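Local coordinates for protein-arginine-phosphatase (Geobacillus stearothermophilus, PDB 4PIC) that removes phosphate from phosphoarginine residues of proteins by hydrolysis, probably counteracting the arginine kinase McsB, and has almost no activity toward phosphotyrosine peptides, at residues 5-10 / 78-83; 10-15 / 33-38; 27-32 / 143-148; 51-56 / 125-130; 113-118 / 130-135. One frame throughout, in Å; residues are numbered along the deposited sequence.

Contact 1 (5-10 / 78-83); sequences ILFVCT and HVLAMT. With PO4 (phosphate ion), chain C.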
# COMPACT_ATOMS: atom_id res chain seq x y z
N ILE A 5 -13.05 15.10 -7.15
CA ILE A 5 -12.35 13.99 -7.79
C ILE A 5 -11.01 13.78 -7.11
O ILE A 5 -10.18 14.69 -7.04
CB ILE A 5 -12.08 14.30 -9.27
CG1 ILE A 5 -13.38 14.69 -9.99
CG2 ILE A 5 -11.40 13.12 -9.95
CD1 ILE A 5 -14.49 13.65 -9.90
N LEU A 6 -10.80 12.56 -6.60
CA LEU A 6 -9.57 12.18 -5.93
C LEU A 6 -8.84 11.12 -6.74
O LEU A 6 -9.34 10.01 -6.92
CB LEU A 6 -9.90 11.63 -4.54
CG LEU A 6 -8.69 11.18 -3.73
CD1 LEU A 6 -7.83 12.37 -3.36
CD2 LEU A 6 -9.13 10.42 -2.48
N PHE A 7 -7.67 11.46 -7.27
CA PHE A 7 -6.87 10.49 -8.02
C PHE A 7 -5.88 9.82 -7.09
O PHE A 7 -5.28 10.49 -6.25
CB PHE A 7 -6.10 11.15 -9.16
CG PHE A 7 -6.97 11.68 -10.26
CD1 PHE A 7 -7.65 10.81 -11.11
CD2 PHE A 7 -7.07 13.04 -10.49
CE1 PHE A 7 -8.43 11.30 -12.15
CE2 PHE A 7 -7.85 13.54 -11.53
CZ PHE A 7 -8.52 12.67 -12.36
N VAL A 8 -5.70 8.51 -7.24
CA VAL A 8 -4.87 7.76 -6.29
C VAL A 8 -3.88 6.80 -6.97
O VAL A 8 -4.25 6.04 -7.86
CB VAL A 8 -5.76 6.94 -5.33
CG1 VAL A 8 -4.88 6.15 -4.35
CG2 VAL A 8 -6.73 7.84 -4.58
N CYS A 9 -2.60 6.86 -6.56
CA CYS A 9 -1.62 5.82 -6.88
C CYS A 9 -0.92 5.44 -5.59
O CYS A 9 -1.51 5.58 -4.54
CB CYS A 9 -0.65 6.25 -7.99
SG CYS A 9 0.36 7.71 -7.68
N THR A 10 0.33 4.98 -5.63
CA THR A 10 0.98 4.57 -4.39
C THR A 10 1.76 5.71 -3.76
O THR A 10 1.49 6.09 -2.61
CB THR A 10 1.88 3.33 -4.56
OG1 THR A 10 1.07 2.23 -5.00
CG2 THR A 10 2.56 2.95 -3.23
N HIS A 78 -15.83 10.99 -6.04
CA HIS A 78 -15.32 9.89 -6.86
C HIS A 78 -13.85 9.69 -6.56
O HIS A 78 -13.07 10.65 -6.61
CB HIS A 78 -15.46 10.21 -8.35
CG HIS A 78 -16.86 10.50 -8.78
ND1 HIS A 78 -17.53 11.64 -8.41
CD2 HIS A 78 -17.72 9.80 -9.56
CE1 HIS A 78 -18.74 11.63 -8.93
NE2 HIS A 78 -18.88 10.52 -9.64
N VAL A 79 -13.48 8.45 -6.26
CA VAL A 79 -12.09 8.09 -6.05
C VAL A 79 -11.67 7.32 -7.27
O VAL A 79 -12.20 6.24 -7.55
CB VAL A 79 -11.91 7.24 -4.78
CG1 VAL A 79 -10.43 6.91 -4.58
CG2 VAL A 79 -12.49 7.97 -3.57
N LEU A 80 -10.75 7.89 -8.03
CA LEU A 80 -10.36 7.34 -9.31
C LEU A 80 -8.93 6.84 -9.23
O LEU A 80 -7.96 7.61 -9.21
CB LEU A 80 -10.54 8.38 -10.44
CG LEU A 80 -11.98 8.88 -10.59
CD1 LEU A 80 -12.10 9.90 -11.74
CD2 LEU A 80 -12.92 7.71 -10.82
N ALA A 81 -8.81 5.52 -9.16
CA ALA A 81 -7.54 4.85 -9.00
C ALA A 81 -6.81 4.72 -10.33
O ALA A 81 -7.43 4.58 -11.38
CB ALA A 81 -7.74 3.47 -8.37
N MSE A 82 -5.48 4.73 -10.29
CA MSE A 82 -4.70 4.58 -11.51
C MSE A 82 -4.75 3.15 -12.06
O MSE A 82 -4.63 2.94 -13.26
CB MSE A 82 -3.25 5.03 -11.29
CG MSE A 82 -3.08 6.52 -10.94
SE MSE A 82 -3.64 7.78 -12.31
CE MSE A 82 -5.52 7.89 -11.90
N THR A 83 -4.91 2.18 -11.16
CA THR A 83 -4.88 0.77 -11.54
C THR A 83 -5.92 0.00 -10.75
O THR A 83 -6.37 0.48 -9.71
CB THR A 83 -3.51 0.12 -11.23
OG1 THR A 83 -3.34 -0.01 -9.81
CG2 THR A 83 -2.35 0.93 -11.82
P PO4 C . 3.21 4.12 -7.97
O1 PO4 C . 3.40 5.24 -6.97
O2 PO4 C . 3.99 2.91 -7.53
O3 PO4 C . 1.76 3.79 -8.09
O4 PO4 C . 3.77 4.59 -9.29
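With CG of Phe7 (chi1 -67°) and CG of Leu80 (chi1 -60°) each anti to its own carbonyl carbon, the two side chains run side by side in the same direction, and Phe7 CD1 lies 3.8 Å from Leu80 CB. Selenomethionine Met82, bent at chi2 and chi3, folds its methyl CE back to within 3.7 Å of the same Phe7 CD1. Ile5 CG2 rests over one face of the phenyl ring, offset toward its rim, and also meets Leu80 CD1. Beneath this layer strands 5-9 and 78-81 run parallel. Leu6 is clamped on both its polar backbone atoms: its N donates to His78 O, and its O receives Leu80 N at 2.8 Å. The ladder continues through Val8 N to Leu80 O, with the donor well above the carbonyl plane, and through Met82 N to Val8 O at 3.0 Å. On the other face of the sheet Val8 CG2 packs against Val79 CG1 at 3.8 Å, and helix 84-93 covers Val8 and Ala81. Helices 15-25 and 123-150 cover the Phe7 side. At the strand end, Cys9 CB touches Met82 CG, and the chain leads on through Thr10 into the phosphate-binding loop. A central parallel sheet with helices on both faces, carrying the nucleophile Cys9 at the C-terminal end of its first strand, is the architecture of the low molecular weight phosphotyrosine phosphatase family.

Contact 2 (10-15 / 33-38); sequences TGNTCR and VKSAGV. With PO4 (phosphate ion), chain C.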
# COMPACT_ATOMS: atom_id res chain seq x y z
N THR A 10 0.33 4.98 -5.63
CA THR A 10 0.98 4.57 -4.39
C THR A 10 1.76 5.71 -3.76
O THR A 10 1.49 6.09 -2.61
CB THR A 10 1.88 3.33 -4.56
OG1 THR A 10 1.07 2.23 -5.00
CG2 THR A 10 2.56 2.95 -3.23
N GLY A 11 2.73 6.26 -4.49
CA GLY A 11 3.62 7.26 -3.93
C GLY A 11 3.14 8.70 -4.08
O GLY A 11 3.69 9.61 -3.46
N ASN A 12 2.10 8.89 -4.90
CA ASN A 12 1.56 10.23 -5.20
C ASN A 12 2.66 11.18 -5.67
O ASN A 12 2.71 12.35 -5.26
CB ASN A 12 0.84 10.79 -3.97
CG ASN A 12 0.04 12.05 -4.28
OD1 ASN A 12 0.02 12.99 -3.48
ND2 ASN A 12 -0.64 12.07 -5.43
N THR A 13 3.55 10.67 -6.52
CA THR A 13 4.60 11.50 -7.14
C THR A 13 4.58 11.42 -8.67
O THR A 13 5.10 12.30 -9.35
CB THR A 13 6.03 11.15 -6.67
OG1 THR A 13 6.31 9.78 -6.95
CG2 THR A 13 6.18 11.41 -5.17
N CYS A 14 3.97 10.36 -9.21
CA CYS A 14 4.04 10.12 -10.64
C CYS A 14 2.67 10.15 -11.35
O CYS A 14 2.26 11.19 -11.85
CB CYS A 14 4.85 8.86 -10.91
SG CYS A 14 6.55 9.02 -10.26
N ARG A 15 1.95 9.03 -11.37
CA ARG A 15 0.70 9.00 -12.13
C ARG A 15 -0.41 9.88 -11.57
O ARG A 15 -0.98 10.68 -12.29
CB ARG A 15 0.19 7.58 -12.36
CG ARG A 15 1.06 6.76 -13.30
CD ARG A 15 0.60 5.31 -13.34
NE ARG A 15 0.95 4.60 -12.12
CZ ARG A 15 0.86 3.28 -11.98
NH1 ARG A 15 0.44 2.54 -13.00
NH2 ARG A 15 1.22 2.71 -10.84
N VAL A 33 -10.34 18.98 -7.53
CA VAL A 33 -9.42 17.88 -7.80
C VAL A 33 -8.37 17.78 -6.69
O VAL A 33 -7.81 18.80 -6.27
CB VAL A 33 -8.67 18.12 -9.12
CG1 VAL A 33 -7.88 16.87 -9.51
CG2 VAL A 33 -9.65 18.52 -10.22
N LYS A 34 -8.12 16.56 -6.21
CA LYS A 34 -7.02 16.28 -5.30
C LYS A 34 -6.38 14.98 -5.73
O LYS A 34 -6.93 14.23 -6.53
CB LYS A 34 -7.51 16.15 -3.85
CG LYS A 34 -8.03 17.44 -3.20
CD LYS A 34 -8.55 17.15 -1.78
CE LYS A 34 -9.10 18.40 -1.10
NZ LYS A 34 -8.04 19.29 -0.56
N SER A 35 -5.21 14.70 -5.17
CA SER A 35 -4.59 13.39 -5.34
C SER A 35 -3.93 12.97 -4.04
O SER A 35 -3.59 13.81 -3.18
CB SER A 35 -3.58 13.38 -6.49
OG SER A 35 -2.45 14.17 -6.18
N ALA A 36 -3.79 11.66 -3.88
CA ALA A 36 -3.12 11.12 -2.71
C ALA A 36 -2.57 9.75 -3.06
O ALA A 36 -2.89 9.19 -4.12
CB ALA A 36 -4.08 11.04 -1.54
N GLY A 37 -1.72 9.24 -2.19
CA GLY A 37 -1.09 7.94 -2.40
C GLY A 37 -1.39 6.95 -1.29
O GLY A 37 -1.46 7.31 -0.12
N VAL A 38 -1.60 5.70 -1.68
CA VAL A 38 -1.86 4.64 -0.70
C VAL A 38 -0.72 4.46 0.31
O VAL A 38 -0.96 4.08 1.45
CB VAL A 38 -2.14 3.31 -1.45
CG1 VAL A 38 -2.06 2.13 -0.53
CG2 VAL A 38 -3.51 3.38 -2.15
P PO4 C . 3.21 4.12 -7.97
O1 PO4 C . 3.40 5.24 -6.97
O2 PO4 C . 3.99 2.91 -7.53
O3 PO4 C . 1.76 3.79 -8.09
O4 PO4 C . 3.77 4.59 -9.29
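O3 of the bound phosphate is gripped by two donors, Thr10 N and Arg15 NH2, the latter at 3.0 Å, with O3 at the guanidinium edge and in its plane. Gly11 N holds the neighbouring oxygen O1 at 2.8 Å, with an N-H...O angle of 165°. The loop that makes this cradle is fastened to strand 33-37 by Asn12. Its CG stands anti to the backbone N (chi1 -169°), which carries the amide across to the strand, where ND2 donates to Ser35 OG at 2.9 Å in a nearly straight bond lying in the amide plane. The same ND2 also bonds Ser16 OG, while OD1 accepts from Ser66 N, and these partners together fix the rotation of the buried amide. Closer to the phosphate, Thr10 O meets Gly37 CA at 3.2 Å in a CA-H...O contact. A CB on Gly37 would clash with Thr10 O, consistent with glycine at this close approach. Thr10 OG1 is bonded to His86 NE2. Backbone N-H groups and a guanidinium converging on one anion suggest that the loop is built to hold the phosphoryl group of a substrate, in line with the substrate-binding role that relatives imply for residues 10-15.

Contact 3 (27-32 / 143-148); sequences QLPGVE and KLQTEQ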
# COMPACT_ATOMS: atom_id res chain seq x y z
N GLN A 27 -9.85 23.62 -15.54
CA GLN A 27 -10.62 24.60 -14.77
C GLN A 27 -12.12 24.43 -14.98
O GLN A 27 -12.85 25.39 -15.29
CB GLN A 27 -10.18 26.02 -15.12
CG GLN A 27 -8.79 26.35 -14.59
CD GLN A 27 -8.78 26.52 -13.09
OE1 GLN A 27 -9.43 27.42 -12.55
NE2 GLN A 27 -8.04 25.67 -12.39
N LEU A 28 -12.59 23.19 -14.85
CA LEU A 28 -14.00 22.92 -15.06
C LEU A 28 -14.82 23.47 -13.90
O LEU A 28 -14.54 23.17 -12.74
CB LEU A 28 -14.24 21.41 -15.17
CG LEU A 28 -13.47 20.60 -16.20
CD1 LEU A 28 -13.83 19.12 -16.03
CD2 LEU A 28 -13.75 21.08 -17.61
N PRO A 29 -15.83 24.30 -14.20
CA PRO A 29 -16.71 24.78 -13.13
C PRO A 29 -17.34 23.62 -12.36
O PRO A 29 -17.72 22.62 -12.97
CB PRO A 29 -17.80 25.55 -13.89
CG PRO A 29 -17.13 25.98 -15.15
CD PRO A 29 -16.16 24.89 -15.51
N GLY A 30 -17.43 23.73 -11.04
CA GLY A 30 -18.10 22.71 -10.25
C GLY A 30 -17.28 21.45 -10.03
O GLY A 30 -17.81 20.45 -9.55
N VAL A 31 -15.99 21.49 -10.37
CA VAL A 31 -15.12 20.33 -10.21
C VAL A 31 -13.89 20.71 -9.38
O VAL A 31 -13.17 21.64 -9.73
CB VAL A 31 -14.67 19.76 -11.58
CG1 VAL A 31 -13.66 18.62 -11.40
CG2 VAL A 31 -15.87 19.31 -12.41
N GLU A 32 -13.69 19.99 -8.28
CA GLU A 32 -12.48 20.12 -7.47
C GLU A 32 -11.66 18.84 -7.60
O GLU A 32 -12.23 17.75 -7.76
CB GLU A 32 -12.83 20.40 -6.01
CG GLU A 32 -13.62 21.69 -5.80
CD GLU A 32 -14.11 21.85 -4.37
OE1 GLU A 32 -13.36 21.46 -3.44
OE2 GLU A 32 -15.24 22.35 -4.17
N LYS A 143 -17.86 13.71 -19.67
CA LYS A 143 -18.84 12.97 -18.88
C LYS A 143 -19.43 13.84 -17.78
O LYS A 143 -20.65 13.91 -17.62
CB LYS A 143 -18.21 11.70 -18.30
CG LYS A 143 -19.16 10.83 -17.49
CD LYS A 143 -18.43 9.64 -16.88
CE LYS A 143 -19.32 8.86 -15.92
NZ LYS A 143 -20.32 8.02 -16.62
N LEU A 144 -18.58 14.53 -17.03
CA LEU A 144 -19.06 15.34 -15.91
C LEU A 144 -19.89 16.53 -16.41
O LEU A 144 -20.97 16.80 -15.88
CB LEU A 144 -17.90 15.86 -15.06
CG LEU A 144 -16.95 14.83 -14.45
CD1 LEU A 144 -15.93 15.51 -13.54
CD2 LEU A 144 -17.70 13.76 -13.70
N GLN A 145 -19.39 17.21 -17.43
CA GLN A 145 -20.10 18.38 -17.95
C GLN A 145 -21.42 18.01 -18.61
O GLN A 145 -22.39 18.78 -18.55
CB GLN A 145 -19.21 19.17 -18.89
CG GLN A 145 -18.02 19.82 -18.17
CD GLN A 145 -17.36 20.90 -18.99
OE1 GLN A 145 -17.09 20.72 -20.18
NE2 GLN A 145 -17.09 22.04 -18.36
N THR A 146 -21.47 16.86 -19.27
CA THR A 146 -22.73 16.38 -19.84
C THR A 146 -23.77 16.17 -18.73
O THR A 146 -24.94 16.54 -18.89
CB THR A 146 -22.54 15.08 -20.63
OG1 THR A 146 -21.72 15.31 -21.78
CG2 THR A 146 -23.90 14.51 -21.07
N GLU A 147 -23.35 15.58 -17.61
CA GLU A 147 -24.24 15.38 -16.48
C GLU A 147 -24.69 16.71 -15.90
O GLU A 147 -25.88 16.91 -15.62
CB GLU A 147 -23.56 14.53 -15.40
CG GLU A 147 -24.49 14.11 -14.27
CD GLU A 147 -24.74 15.20 -13.22
OE1 GLU A 147 -25.85 15.22 -12.64
OE2 GLU A 147 -23.82 16.02 -12.99
N GLN A 148 -23.75 17.63 -15.72
CA GLN A 148 -24.08 18.94 -15.17
C GLN A 148 -25.11 19.67 -16.02
O GLN A 148 -26.06 20.25 -15.50
CB GLN A 148 -22.82 19.79 -15.07
CG GLN A 148 -21.80 19.30 -14.07
CD GLN A 148 -20.53 20.11 -14.13
OE1 GLN A 148 -20.02 20.40 -15.21
NE2 GLN A 148 -20.01 20.50 -12.97
O HOH W 1 -17.95 22.00 -15.62
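This is a surface contact joining the type II beta turn Leu28-Val31, which leads into edge strand 31-37, to the C-terminal part of helix 123-150, away from the active site. Its polar centre is Pro29 O. Gln148 extends its chain beyond CG and donates NE2 to that oxygen at 3.1 Å, nearly within its own amide plane but tilted 22° from the plane of the carbonyl. A water gives a second bond to Pro29 O, another to Gln148 OE1 at 2.6 Å, and accepts from Gln145 NE2, so that turn and helix share one small polar network. With an alanine at Gln148, Pro29 O would probably lose its direct helix partner and the water one of its three holders. Gly30 CA, at a residue with positive phi, lies beyond NE2 and close to the amide plane; a CB there would clash with Gln148 NE2. Within the turn, Val31 N closes back on Leu28 O. Van der Waals contacts flank the network: Leu28 CD2 reaches Gln145 NE2 at 3.6 Å, the two side chains meeting at a slant, while Tyr3 of the adjoining strand 3-9 touches Val31, Leu144 and Gln148. On the more buried side, the apolar Val31 CG2 meets Leu144 CD1 at 4.0 Å, their side chains at about a right angle.

Contact 4 (51-56 / 125-130); sequences KMVLKE and VYRAAR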
# COMPACT_ATOMS: atom_id res chain seq x y z
N LYS A 51 7.04 16.13 -14.02
CA LYS A 51 7.07 17.57 -14.25
C LYS A 51 7.43 17.90 -15.68
O LYS A 51 6.83 18.79 -16.29
CB LYS A 51 8.06 18.25 -13.32
CG LYS A 51 7.64 18.31 -11.87
CD LYS A 51 8.55 19.29 -11.16
CE LYS A 51 8.36 19.29 -9.67
NZ LYS A 51 9.24 20.33 -9.05
N MSE A 52 8.38 17.19 -16.25
CA MSE A 52 8.80 17.46 -17.61
C MSE A 52 7.71 17.20 -18.63
O MSE A 52 7.45 18.04 -19.48
CB MSE A 52 10.04 16.65 -17.96
CG MSE A 52 11.32 17.23 -17.41
SE MSE A 52 12.81 16.00 -17.60
CE MSE A 52 14.23 17.14 -16.97
N VAL A 53 7.06 16.05 -18.56
CA VAL A 53 6.03 15.76 -19.55
C VAL A 53 4.79 16.64 -19.36
O VAL A 53 4.11 16.99 -20.34
CB VAL A 53 5.67 14.26 -19.65
CG1 VAL A 53 6.94 13.44 -19.91
CG2 VAL A 53 5.00 13.79 -18.39
N LEU A 54 4.53 17.07 -18.12
CA LEU A 54 3.48 18.07 -17.92
C LEU A 54 3.88 19.41 -18.54
O LEU A 54 3.06 20.07 -19.17
CB LEU A 54 3.12 18.24 -16.44
CG LEU A 54 2.37 17.04 -15.83
CD1 LEU A 54 2.27 17.21 -14.33
CD2 LEU A 54 0.98 16.88 -16.46
N LYS A 55 5.14 19.79 -18.38
CA LYS A 55 5.64 21.04 -18.96
C LYS A 55 5.46 21.05 -20.48
O LYS A 55 5.17 22.10 -21.07
CB LYS A 55 7.12 21.23 -18.59
CG LYS A 55 7.68 22.61 -18.93
CD LYS A 55 9.19 22.65 -18.73
CE LYS A 55 9.71 24.08 -18.68
NZ LYS A 55 9.38 24.74 -17.38
N GLU A 56 5.60 19.89 -21.12
CA GLU A 56 5.45 19.79 -22.57
C GLU A 56 4.05 20.17 -23.02
O GLU A 56 3.83 20.58 -24.16
CB GLU A 56 5.76 18.37 -23.05
CG GLU A 56 7.19 17.94 -22.81
CD GLU A 56 7.42 16.47 -23.10
OE1 GLU A 56 6.50 15.77 -23.58
OE2 GLU A 56 8.56 16.01 -22.85
N VAL A 125 8.17 6.60 -21.01
CA VAL A 125 7.06 5.90 -20.37
C VAL A 125 6.18 6.88 -19.59
O VAL A 125 4.97 6.70 -19.52
CB VAL A 125 7.54 4.75 -19.48
CG1 VAL A 125 6.36 3.88 -19.06
CG2 VAL A 125 8.56 3.91 -20.24
N TYR A 126 6.79 7.91 -19.00
CA TYR A 126 6.00 8.99 -18.41
C TYR A 126 5.13 9.67 -19.45
O TYR A 126 3.97 10.01 -19.18
CB TYR A 126 6.91 10.03 -17.76
CG TYR A 126 7.38 9.63 -16.38
CD1 TYR A 126 8.49 8.80 -16.21
CD2 TYR A 126 6.72 10.08 -15.24
CE1 TYR A 126 8.91 8.43 -14.94
CE2 TYR A 126 7.13 9.70 -13.97
CZ TYR A 126 8.23 8.88 -13.84
OH TYR A 126 8.67 8.50 -12.58
N ARG A 127 5.67 9.85 -20.65
CA ARG A 127 4.91 10.49 -21.72
C ARG A 127 3.76 9.59 -22.15
O ARG A 127 2.66 10.06 -22.38
CB ARG A 127 5.82 10.83 -22.90
CG ARG A 127 5.22 11.83 -23.87
CD ARG A 127 6.23 12.27 -24.93
NE ARG A 127 7.29 13.09 -24.36
CZ ARG A 127 8.58 12.77 -24.39
NH1 ARG A 127 8.97 11.64 -24.96
NH2 ARG A 127 9.48 13.58 -23.85
N ALA A 128 4.01 8.29 -22.23
CA ALA A 128 2.97 7.33 -22.59
C ALA A 128 1.83 7.37 -21.58
O ALA A 128 0.64 7.39 -21.96
CB ALA A 128 3.55 5.93 -22.66
N ALA A 129 2.19 7.41 -20.29
CA ALA A 129 1.20 7.50 -19.22
C ALA A 129 0.42 8.81 -19.31
O ALA A 129 -0.81 8.83 -19.20
CB ALA A 129 1.87 7.38 -17.86
N ARG A 130 1.14 9.91 -19.54
CA ARG A 130 0.49 11.20 -19.69
C ARG A 130 -0.53 11.18 -20.83
O ARG A 130 -1.62 11.72 -20.71
CB ARG A 130 1.52 12.31 -19.94
CG ARG A 130 0.88 13.70 -19.98
CD ARG A 130 1.76 14.66 -20.76
NE ARG A 130 1.80 14.28 -22.17
CZ ARG A 130 2.77 14.59 -23.01
NH1 ARG A 130 3.82 15.30 -22.61
NH2 ARG A 130 2.71 14.17 -24.27
O HOH W 2 4.79 15.52 -25.75
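Salt bridges join Glu56 to the two arginines of segment 125-130. Arg127 grips the carboxylate side-on, NE donating to OE1 and NH2 to OE2; the second bond measures 2.8 Å between Arg127 NH2 and Glu56 OE2, with an N-H...O angle of 173°. Both oxygens use their syn lone pairs, and the two flat groups are nearly coplanar, 18° apart. Arg130 approaches otherwise: its NH1 meets Glu56 OE1 at 2.9 Å from above the carboxylate plane, the planes here being steeply turned. OE1 thus accepts a hydrogen bond from each arginine, and a water spans Glu56 OE1 and Arg130 NH2. The two positive groups are likely to favour the ionised carboxylate.

A hydrogen bond to the backbone adds to this, for Arg130 NH1 also donates to Val53 O at 2.8 Å. The bend at chi3 turns the guanidinium so that NH1 sits between that carbonyl and the carboxylate.

Apolar packing centres on Val53. Its CG1 lies 4.0 Å from Tyr126 CB, and CG2 lies 4.1 Å from Arg130 CB; Met18 of helix 15-25 touches Val53 too. Tyr126 carries its ring onward to Cys14 of the phosphate-binding loop. The whole is a helix-helix packing, in which the axes of segments 51-56 and 125-130 approach to 9.3 Å and cross at -53°, with a salt-bridge network of Glu56, Arg127 and Arg130 beside the Val53 packing.

Contact 5 (113-118 / 130-135); sequences GDIADP and RDELET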
# COMPACT_ATOMS: atom_id res chain seq x y z
N GLY A 113 -8.62 -1.18 -17.31
CA GLY A 113 -7.26 -1.00 -17.77
C GLY A 113 -6.50 -0.22 -16.72
O GLY A 113 -7.11 0.51 -15.93
N ASP A 114 -5.19 -0.40 -16.70
CA ASP A 114 -4.32 0.34 -15.80
C ASP A 114 -3.57 1.40 -16.58
O ASP A 114 -3.20 1.19 -17.74
CB ASP A 114 -3.30 -0.59 -15.15
CG ASP A 114 -3.94 -1.62 -14.24
OD1 ASP A 114 -5.12 -1.45 -13.90
OD2 ASP A 114 -3.24 -2.59 -13.87
N ILE A 115 -3.32 2.54 -15.94
CA ILE A 115 -2.48 3.56 -16.53
C ILE A 115 -1.04 3.03 -16.56
O ILE A 115 -0.59 2.40 -15.59
CB ILE A 115 -2.55 4.88 -15.74
CG1 ILE A 115 -3.98 5.42 -15.73
CG2 ILE A 115 -1.55 5.90 -16.29
CD1 ILE A 115 -4.53 5.70 -17.11
N ALA A 116 -0.34 3.23 -17.67
CA ALA A 116 1.05 2.76 -17.80
C ALA A 116 1.90 3.15 -16.60
O ALA A 116 1.87 4.30 -16.16
CB ALA A 116 1.67 3.30 -19.08
N ASP A 117 2.68 2.20 -16.08
CA ASP A 117 3.56 2.43 -14.95
C ASP A 117 4.99 2.69 -15.42
O ASP A 117 5.65 1.79 -15.95
CB ASP A 117 3.56 1.20 -14.03
CG ASP A 117 4.21 1.48 -12.69
OD1 ASP A 117 4.90 2.50 -12.54
OD2 ASP A 117 4.04 0.65 -11.76
N PRO A 118 5.49 3.92 -15.21
CA PRO A 118 6.88 4.15 -15.63
C PRO A 118 7.92 3.40 -14.79
O PRO A 118 9.05 3.22 -15.26
CB PRO A 118 7.05 5.67 -15.45
CG PRO A 118 5.68 6.22 -15.49
CD PRO A 118 4.81 5.17 -14.84
N ARG A 130 1.14 9.91 -19.54
CA ARG A 130 0.49 11.20 -19.69
C ARG A 130 -0.53 11.18 -20.83
O ARG A 130 -1.62 11.72 -20.71
CB ARG A 130 1.52 12.31 -19.94
CG ARG A 130 0.88 13.70 -19.98
CD ARG A 130 1.76 14.66 -20.76
NE ARG A 130 1.80 14.28 -22.17
CZ ARG A 130 2.77 14.59 -23.01
NH1 ARG A 130 3.82 15.30 -22.61
NH2 ARG A 130 2.71 14.17 -24.27
N ASP A 131 -0.16 10.56 -21.95
CA ASP A 131 -1.02 10.54 -23.12
C ASP A 131 -2.28 9.73 -22.85
O ASP A 131 -3.37 10.13 -23.25
CB ASP A 131 -0.26 9.98 -24.33
CG ASP A 131 0.80 10.93 -24.85
OD1 ASP A 131 0.70 12.15 -24.58
OD2 ASP A 131 1.74 10.46 -25.53
N GLU A 132 -2.12 8.61 -22.16
CA GLU A 132 -3.27 7.80 -21.76
C GLU A 132 -4.18 8.63 -20.87
O GLU A 132 -5.40 8.65 -21.05
CB GLU A 132 -2.84 6.54 -21.00
CG GLU A 132 -2.16 5.45 -21.84
CD GLU A 132 -1.60 4.33 -20.99
OE1 GLU A 132 -1.61 4.46 -19.74
OE2 GLU A 132 -1.13 3.31 -21.56
N LEU A 133 -3.58 9.31 -19.90
CA LEU A 133 -4.33 10.13 -18.96
C LEU A 133 -5.03 11.29 -19.65
O LEU A 133 -6.16 11.62 -19.31
CB LEU A 133 -3.42 10.66 -17.86
CG LEU A 133 -2.95 9.64 -16.84
CD1 LEU A 133 -1.84 10.23 -15.99
CD2 LEU A 133 -4.14 9.22 -15.98
N GLU A 134 -4.37 11.92 -20.61
CA GLU A 134 -4.99 13.04 -21.30
C GLU A 134 -6.28 12.60 -21.99
O GLU A 134 -7.32 13.26 -21.89
CB GLU A 134 -4.04 13.69 -22.32
CG GLU A 134 -4.69 14.82 -23.10
CD GLU A 134 -3.74 15.91 -23.52
OE1 GLU A 134 -2.58 15.61 -23.90
OE2 GLU A 134 -4.16 17.09 -23.49
N THR A 135 -6.21 11.45 -22.67
CA THR A 135 -7.37 10.92 -23.36
C THR A 135 -8.50 10.63 -22.39
O THR A 135 -9.65 11.03 -22.62
CB THR A 135 -7.00 9.64 -24.12
OG1 THR A 135 -5.99 9.95 -25.09
CG2 THR A 135 -8.23 9.06 -24.82
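The irregular backbone of 113-118 passes helix 130-135 most closely where Ile115 CA lies 6.8 Å from Glu132 CA, and there Ala116 N turns its hydrogen toward the helix. Glu132 receives it: with CG anti to its carbonyl carbon (chi1 -71°) and the chain extended beyond, the carboxylate reaches the loop and OE1 accepts from Ala116 N at 2.7 Å. The bond is almost straight, at 175°, and uses the syn lone pair of OE1. The same oxygen lies 3.4 Å from Ile115 CA and 3.5 Å from Ala116 CB, so it sits against the Ile115-Ala116 backbone. A leucine in place of Glu132 would probably leave the Ala116 N-H without this acceptor. The apolar half is formed by Ile115, whose CD1 meets Leu133 CD2 at 3.7 Å, the side chains at about a right angle. Two residues on is Asp117, the probable proton donor by analogy with relatives, and Ile115 O accepts from Arg15 NH1. The loop is thus held between the long helix 123-150 and the phosphate site, with Ile115 joined by its backbone to Met82 after strand 78-81 and Leu133 packed against helix 15-25.

Overall arrangement
Contacts 1 and 2 share Thr10, lie about 7 Å apart between centres, and both touch the phosphate: the first supplies the strand that ends in Cys9, the second the loop that follows. Contact 5, centred about 12 Å from contact 1, borders the site on the side of Asp117, the probable proton donor, and Ile115 ties it to contacts 1 and 2. Contact 4 shares Arg130 with contact 5, their centres about 10 Å apart, and reaches contact 2 where Tyr126 OH meets Cys14 SG. Contact 3 lies farther off, about 21 Å from contact 2 between centres, but shares strand 31-37 with it, meets contact 1 where Ile5 N approaches Glu32 O, and uses the same helix 123-150 as contacts 4 and 5.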